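Local coordinates for protein 5,10-methylenetetrahydrofolate dehydrogenase (Bombyx mori, PDB 5ZF1) that probably catalyses the NADP+-dependent oxidation of 5,10-methylenetetrahydrofolate in one-carbon metabolism, at residues I174-M177 against L178-D181; N153-T156 against F157-A161; R166-N169 against V170-I174. One frame throughout, in Å; residues are numbered along the deposited sequence. Where two conformers were deposited one is given.

Contact 1 (I174-M177 against L178-D181); sequences IAMM and LHSD
The imidazole of His179 lies against the last turn of helix 171-178, with the carbonyl oxygen Met176 O 3.7 Å above one ring face, over its centre. At the CE1 corner, Met176 SD comes obliquely, 3.6 Å from His179 CE1, though this thioether is one of two modelled conformers. His179 holds CG between its backbone N and carbonyl carbon (chi1 70°), which folds the ring back over the helix it has just left. On another side of the helix Ile174 and Leu178 run side by side, Ile174 CG2 3.8 Å from Leu178 CD1. Their backbones are joined by the helical bond from Leu178 N to Ile174 O, 3.0 Å. The chain then turns out of the helix at His179, and Ser180 N donates to Met177 O at 3.0 Å from above the carbonyl plane. The Ser180 hydroxyl also sits near this oxygen, but its place is doubtful. With only a methyl in place of the imidazole, as in an alanine, the Met176 carbonyl would probably lose the ring lying against it, and a gap is likely to open beside Val194 and, on the second subunit, Ile196. His179 O accepts a hydrogen bond from Arg166 NH1 of the second subunit; the partial negative charge expected at a helix C terminus is thus likely to be eased by a cation from across the dimer.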
loop_
_atom_site.group_PDB
_atom_site.type_symbol
_atom_site.label_atom_id
_atom_site.label_comp_id
_atom_site.label_asym_id
_atom_site.label_seq_id
_atom_site.Cartn_x
_atom_site.Cartn_y
_atom_site.Cartn_z
ATOM N N ILE B 174 -3.270 -3.817 -7.690
ATOM C CA ILE B 174 -3.540 -3.194 -8.989
ATOM C C ILE B 174 -3.563 -1.677 -8.851
ATOM O O ILE B 174 -2.910 -0.952 -9.612
ATOM C CB ILE B 174 -4.860 -3.721 -9.576
ATOM C CG1 ILE B 174 -4.687 -5.171 -10.035
ATOM C CG2 ILE B 174 -5.317 -2.800 -10.732
ATOM C CD1 ILE B 174 -5.951 -5.819 -10.560
ATOM N N ALA B 175 -4.340 -1.168 -7.883
ATOM C CA ALA B 175 -4.400 0.281 -7.695
ATOM C C ALA B 175 -3.032 0.858 -7.377
ATOM O O ALA B 175 -2.676 1.936 -7.875
ATOM C CB ALA B 175 -5.392 0.633 -6.581
ATOM N N MET B 176 -2.243 0.150 -6.549
ATOM C CA MET B 176 -0.935 0.665 -6.151
ATOM C C MET B 176 -0.026 0.841 -7.358
ATOM O O MET B 176 0.667 1.857 -7.479
ATOM C CB MET B 176 -0.294 -0.269 -5.121
ATOM C CG MET B 176 0.980 0.265 -4.462
ATOM S SD MET B 176 0.769 1.732 -3.409
ATOM C CE MET B 176 -0.410 1.198 -2.178
ATOM N N MET B 177 -0.017 -0.134 -8.253
ATOM C CA MET B 177 0.827 -0.080 -9.450
ATOM C C MET B 177 0.340 0.975 -10.422
ATOM O O MET B 177 1.136 1.647 -11.081
ATOM C CB MET B 177 0.833 -1.421 -10.173
ATOM C CG MET B 177 0.929 -2.616 -9.296
ATOM S SD MET B 177 2.165 -3.696 -9.935
ATOM C CE MET B 177 3.514 -2.587 -9.652
ATOM N N LEU B 178 -0.975 1.086 -10.558
ATOM C CA LEU B 178 -1.535 2.021 -11.517
ATOM C C LEU B 178 -1.144 3.454 -11.197
ATOM O O LEU B 178 -1.051 4.294 -12.109
ATOM C CB LEU B 178 -3.055 1.867 -11.540
ATOM C CG LEU B 178 -3.700 1.058 -12.654
ATOM C CD1 LEU B 178 -3.209 -0.369 -12.686
ATOM C CD2 LEU B 178 -5.198 1.116 -12.455
ATOM N N HIS B 179 -0.936 3.772 -9.919
ATOM C CA HIS B 179 -0.495 5.108 -9.542
ATOM C C HIS B 179 0.984 5.124 -9.150
ATOM O O HIS B 179 1.439 6.046 -8.479
ATOM C CB HIS B 179 -1.405 5.716 -8.460
ATOM C CG HIS B 179 -1.321 5.086 -7.096
ATOM N ND1 HIS B 179 -0.268 5.298 -6.235
ATOM C CD2 HIS B 179 -2.218 4.336 -6.406
ATOM C CE1 HIS B 179 -0.485 4.653 -5.101
ATOM N NE2 HIS B 179 -1.665 4.062 -5.180
ATOM N N SER B 180 1.759 4.146 -9.613
ATOM C CA SER B 180 3.181 4.186 -9.301
ATOM C C SER B 180 3.827 5.339 -10.056
ATOM O O SER B 180 3.325 5.779 -11.088
ATOM C CB SER B 180 3.851 2.851 -9.626
ATOM O OG SER B 180 3.379 2.307 -10.845
ATOM N N ASP B 181 4.903 5.881 -9.487
ATOM C CA ASP B 181 5.718 6.884 -10.168
ATOM C C ASP B 181 6.822 6.158 -10.917
ATOM O O ASP B 181 7.619 5.434 -10.311
ATOM C CB ASP B 181 6.302 7.902 -9.192
ATOM C CG ASP B 181 7.114 8.994 -9.903
ATOM O OD1 ASP B 181 7.003 9.105 -11.139
ATOM O OD2 ASP B 181 7.860 9.729 -9.226
#

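Contact 2 (N153-T156 against F157-A161); sequences NIDT and FGRNA. With EDO (1,2-ethanediol), chain I.
Arg159 N donates to Thr156 O at 2.9 Å and closes a type II beta turn, Thr156 to Arg159, through which the chain enters strand 160-164 of the Rossmann-type NAD(P)-binding domain. The bond is nearly straight (167° at the hydrogen), yet the donor stands above the carbonyl plane. Gly158 takes the third place of the turn with a positive phi, which glycine adopts readily because it has no CB to crowd the backbone. A second bond ties the turn to its own side chain: Arg159 NH1 reaches Phe157 O at 2.8 Å and lies in the plane of that carbonyl, while the oxygen is tilted somewhat from the guanidinium plane. The kink at chi2 of Arg159 (61°) brings the guanidinium back beside the turn instead of letting it run on outward.

Thr156 OG1 is held from elsewhere. It is hydrogen-bonded to Met190 O, and a molecule of 1,2-ethanediol, probably from the crystallisation liquor, donates through O1 to Thr156 OG1 at 2.8 Å. The other hydroxyl of the diol, O2, lies at the edge of the Phe157 ring, near its plane. The Phe157 ring also meets Tyr200 of the second subunit with the planes at about 40°, so the turn also belongs to the dimer interface.

Packing finishes the arrangement where Asp155 meets Arg159. Their charges are close without forming a salt bridge, Asp155 OD2 standing 4.5 Å from Arg159 NH2 and well off the guanidinium plane. What touches instead is the methylene: Asp155 CB rests over the centre of one guanidinium face, 3.8 Å from Arg159 CZ.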
loop_
_atom_site.group_PDB
_atom_site.type_symbol
_atom_site.label_atom_id
_atom_site.label_comp_id
_atom_site.label_asym_id
_atom_site.label_seq_id
_atom_site.Cartn_x
_atom_site.Cartn_y
_atom_site.Cartn_z
ATOM N N ASN B 153 -0.556 -0.890 -25.258
ATOM C CA ASN B 153 -0.303 0.536 -25.468
ATOM C C ASN B 153 -1.447 1.389 -24.940
ATOM O O ASN B 153 -1.862 2.358 -25.575
ATOM C CB ASN B 153 -0.042 0.844 -26.948
ATOM C CG ASN B 153 1.400 1.236 -27.216
ATOM O OD1 ASN B 153 2.283 0.990 -26.392
ATOM N ND2 ASN B 153 1.646 1.847 -28.376
ATOM N N ILE B 154 -1.966 1.017 -23.790
ATOM C CA ILE B 154 -3.037 1.764 -23.158
ATOM C C ILE B 154 -2.398 2.859 -22.331
ATOM O O ILE B 154 -1.538 2.586 -21.480
ATOM C CB ILE B 154 -3.904 0.848 -22.280
ATOM C CG1 ILE B 154 -4.419 -0.346 -23.100
ATOM C CG2 ILE B 154 -5.036 1.674 -21.653
ATOM C CD1 ILE B 154 -5.361 0.026 -24.197
ATOM N N ASP B 155 -2.791 4.097 -22.593
ATOM C CA ASP B 155 -2.198 5.228 -21.898
ATOM C C ASP B 155 -2.707 5.293 -20.465
ATOM O O ASP B 155 -3.920 5.337 -20.230
ATOM C CB ASP B 155 -2.522 6.506 -22.646
ATOM C CG ASP B 155 -1.918 6.483 -24.020
ATOM O OD1 ASP B 155 -0.684 6.446 -24.048
ATOM O OD2 ASP B 155 -2.657 6.434 -25.019
ATOM N N THR B 156 -1.775 5.293 -19.516
ATOM C CA THR B 156 -2.085 5.451 -18.096
ATOM C C THR B 156 -1.633 6.787 -17.533
ATOM O O THR B 156 -2.270 7.311 -16.624
ATOM C CB THR B 156 -1.420 4.326 -17.281
ATOM O OG1 THR B 156 0.003 4.312 -17.510
ATOM C CG2 THR B 156 -2.014 2.963 -17.655
ATOM N N PHE B 157 -0.545 7.357 -18.065
ATOM C CA PHE B 157 0.055 8.546 -17.466
ATOM C C PHE B 157 -0.915 9.726 -17.463
ATOM O O PHE B 157 -1.309 10.216 -18.527
ATOM C CB PHE B 157 1.331 8.898 -18.254
ATOM C CG PHE B 157 2.162 9.935 -17.601
ATOM C CD1 PHE B 157 1.826 11.280 -17.715
ATOM C CD2 PHE B 157 3.318 9.574 -16.908
ATOM C CE1 PHE B 157 2.586 12.248 -17.101
ATOM C CE2 PHE B 157 4.090 10.542 -16.308
ATOM C CZ PHE B 157 3.722 11.872 -16.400
ATOM N N GLY B 158 -1.320 10.174 -16.266
ATOM C CA GLY B 158 -2.276 11.253 -16.157
ATOM C C GLY B 158 -3.697 10.899 -16.550
ATOM O O GLY B 158 -4.532 11.798 -16.623
ATOM N N ARG B 159 -3.999 9.621 -16.792
ATOM C CA ARG B 159 -5.354 9.231 -17.160
ATOM C C ARG B 159 -6.135 8.846 -15.905
ATOM O O ARG B 159 -5.551 8.487 -14.887
ATOM C CB ARG B 159 -5.348 8.071 -18.153
ATOM C CG ARG B 159 -5.281 8.521 -19.656
ATOM C CD ARG B 159 -4.019 9.310 -19.937
ATOM N NE ARG B 159 -3.998 9.783 -21.329
ATOM C CZ ARG B 159 -2.900 10.203 -21.937
ATOM N NH1 ARG B 159 -1.745 10.185 -21.287
ATOM N NH2 ARG B 159 -2.961 10.595 -23.206
ATOM N N ASN B 160 -7.458 8.900 -16.018
ATOM C CA ASN B 160 -8.369 8.542 -14.918
ATOM C C ASN B 160 -8.602 7.035 -14.919
ATOM O O ASN B 160 -9.183 6.495 -15.868
ATOM C CB ASN B 160 -9.705 9.267 -15.088
ATOM C CG ASN B 160 -9.622 10.752 -14.820
ATOM O OD1 ASN B 160 -8.605 11.269 -14.362
ATOM N ND2 ASN B 160 -10.715 11.453 -15.105
ATOM N N ALA B 161 -8.199 6.350 -13.843
ATOM C CA ALA B 161 -8.367 4.909 -13.746
ATOM C C ALA B 161 -9.235 4.619 -12.540
ATOM O O ALA B 161 -9.003 5.174 -11.461
ATOM C CB ALA B 161 -7.023 4.172 -13.625
HETATM C C1 EDO I . 3.320 3.198 -19.092
HETATM O O1 EDO I . 1.948 2.849 -18.819
HETATM C C2 EDO I . 3.815 4.260 -18.113
HETATM O O2 EDO I . 3.423 5.569 -18.548
#

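Contact 3 (R166-N169 against V170-I174); sequences RSKN and VGMPI. With SO4 (sulfate ion), chain E.
Met172 CB packs against the backbone of the preceding loop, 3.4 Å from Ser167 O. From there CG sets off anti to the backbone nitrogen (chi1 -177°), and bends at the next two torsions carry the chain through SD and round to a methyl, CE, which ends 3.6 Å from Lys168 O and borders the aliphatic part of the Lys168 side chain. The thioether thus curls over the loop that leads into its own helix, while Ile127 and Cys131 of helix 124-131 also touch it.

Backbone bonds fix the entry to helix 171-178. Met172 N donates to Ser167 O at 2.7 Å and almost straight, 173° at the hydrogen. The serine side chain adds a second grip: Ser167 OG receives Gly171 N at 3.0 Å, and Val170 N, at the N-cap position, approaches both serine oxygens only weakly. Serine can therefore satisfy first-turn N-H groups with both its hydroxyl and its carbonyl. At Gly171 a side chain would run into the backbone nitrogen of Arg166, so the close approach of loop and helix depends on its absence. Pro173 lays its ring against the loop carbonyls, CD 3.3 Å from Lys168 O.

Elsewhere on the loop, Arg166 N points at a sulfate, 2.9 Å from its O1, with Arg199 NE and Thr220 OG1 also bound to the ion. The sulfate probably came from the crystallisation liquor; its place beside the strand-to-helix loop of a Rossmann-type domain is consistent with a site for a phosphate of NADP+. The Arg166 guanidinium itself goes to Asp191 of the second subunit. The loop leads from strand 160-164 into a helix flanked by helix 140-151 at Val170 and Pro173 and by helix 124-131 at Met172.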
loop_
_atom_site.group_PDB
_atom_site.type_symbol
_atom_site.label_atom_id
_atom_site.label_comp_id
_atom_site.label_asym_id
_atom_site.label_seq_id
_atom_site.Cartn_x
_atom_site.Cartn_y
_atom_site.Cartn_z
ATOM N N ARG B 166 -11.005 -3.712 -3.692
ATOM C CA ARG B 166 -9.896 -3.315 -2.827
ATOM C C ARG B 166 -9.216 -4.508 -2.157
ATOM O O ARG B 166 -8.504 -4.328 -1.152
ATOM C CB ARG B 166 -10.373 -2.320 -1.759
ATOM C CG ARG B 166 -11.449 -2.901 -0.836
ATOM C CD ARG B 166 -11.928 -1.887 0.193
ATOM N NE ARG B 166 -13.055 -2.484 0.926
ATOM C CZ ARG B 166 -13.764 -1.867 1.865
ATOM N NH1 ARG B 166 -13.471 -0.626 2.230
ATOM N NH2 ARG B 166 -14.772 -2.509 2.437
ATOM N N SER B 167 -9.417 -5.719 -2.674
ATOM C CA SER B 167 -8.852 -6.898 -2.019
ATOM C C SER B 167 -7.331 -6.784 -1.886
ATOM O O SER B 167 -6.639 -6.238 -2.752
ATOM C CB SER B 167 -9.218 -8.170 -2.791
ATOM O OG SER B 167 -8.533 -8.247 -4.045
ATOM N N LYS B 168 -6.800 -7.324 -0.785
ATOM C CA LYS B 168 -5.369 -7.146 -0.539
ATOM C C LYS B 168 -4.527 -7.946 -1.513
ATOM O O LYS B 168 -3.378 -7.576 -1.789
ATOM C CB LYS B 168 -5.030 -7.540 0.900
ATOM C CG LYS B 168 -5.721 -6.692 1.930
ATOM C CD LYS B 168 -5.447 -5.215 1.691
ATOM C CE LYS B 168 -6.154 -4.350 2.717
ATOM N NZ LYS B 168 -5.733 -2.921 2.572
ATOM N N ASN B 169 -5.081 -9.029 -2.048
ATOM C CA ASN B 169 -4.320 -9.854 -2.975
ATOM C C ASN B 169 -4.399 -9.369 -4.412
ATOM O O ASN B 169 -3.489 -9.668 -5.195
ATOM C CB ASN B 169 -4.799 -11.303 -2.942
ATOM C CG ASN B 169 -4.269 -12.077 -1.752
ATOM O OD1 ASN B 169 -3.626 -11.525 -0.852
ATOM N ND2 ASN B 169 -4.555 -13.372 -1.734
ATOM N N VAL B 170 -5.447 -8.638 -4.790
ATOM C CA VAL B 170 -5.654 -8.295 -6.196
ATOM C C VAL B 170 -5.975 -6.818 -6.383
ATOM O O VAL B 170 -5.228 -6.105 -7.048
ATOM C CB VAL B 170 -6.763 -9.161 -6.830
ATOM C CG1 VAL B 170 -7.032 -8.718 -8.267
ATOM C CG2 VAL B 170 -6.380 -10.639 -6.812
ATOM N N GLY B 171 -7.081 -6.335 -5.807
ATOM C CA GLY B 171 -7.487 -4.963 -6.088
ATOM C C GLY B 171 -6.494 -3.933 -5.577
ATOM O O GLY B 171 -6.169 -2.954 -6.266
ATOM N N MET B 172 -5.984 -4.134 -4.362
ATOM C CA MET B 172 -5.057 -3.160 -3.803
ATOM C C MET B 172 -3.746 -3.123 -4.596
ATOM O O MET B 172 -3.285 -2.025 -4.946
ATOM C CB MET B 172 -4.834 -3.444 -2.309
ATOM C CG MET B 172 -3.942 -2.445 -1.595
ATOM S SD MET B 172 -2.177 -2.865 -1.738
ATOM C CE MET B 172 -2.101 -4.396 -0.768
ATOM N N PRO B 173 -3.112 -4.255 -4.895
ATOM C CA PRO B 173 -1.880 -4.168 -5.690
ATOM C C PRO B 173 -2.115 -3.586 -7.074
ATOM O O PRO B 173 -1.232 -2.898 -7.586
ATOM C CB PRO B 173 -1.394 -5.627 -5.753
ATOM C CG PRO B 173 -2.049 -6.302 -4.584
ATOM C CD PRO B 173 -3.373 -5.621 -4.410
ATOM N N ILE B 174 -3.270 -3.817 -7.690
ATOM C CA ILE B 174 -3.540 -3.194 -8.989
ATOM C C ILE B 174 -3.563 -1.677 -8.851
ATOM O O ILE B 174 -2.910 -0.952 -9.612
ATOM C CB ILE B 174 -4.860 -3.721 -9.576
ATOM C CG1 ILE B 174 -4.687 -5.171 -10.035
ATOM C CG2 ILE B 174 -5.317 -2.800 -10.732
ATOM C CD1 ILE B 174 -5.951 -5.819 -10.560
HETATM S S SO4 E . -14.566 -5.172 -2.573
HETATM O O1 SO4 E . -13.119 -5.378 -2.543
HETATM O O2 SO4 E . -15.105 -4.615 -3.798
HETATM O O3 SO4 E . -15.173 -6.480 -2.372
HETATM O O4 SO4 E . -14.971 -4.301 -1.459
#

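Overall arrangement
Following the chain, contact 2 comes first: its tight turn takes the polypeptide from the end of helix 140-151 into strand 160-164. Contact 3 follows at the far end of that strand, where the loop swings into helix 171-178, and contact 1 ends the same helix before the chain goes on to strand 193-197. The three are therefore in series, none enclosing another; contacts 1 and 3 share Ile174. Contacts 1 and 2, with centres about 11 Å apart, meet where Leu178 CD2 packs 3.7 Å from Ala161 CB, joining helix to strand. All three also reach the second subunit, so this strand-helix unit of the Rossmann-type domain lies along the dimer interface.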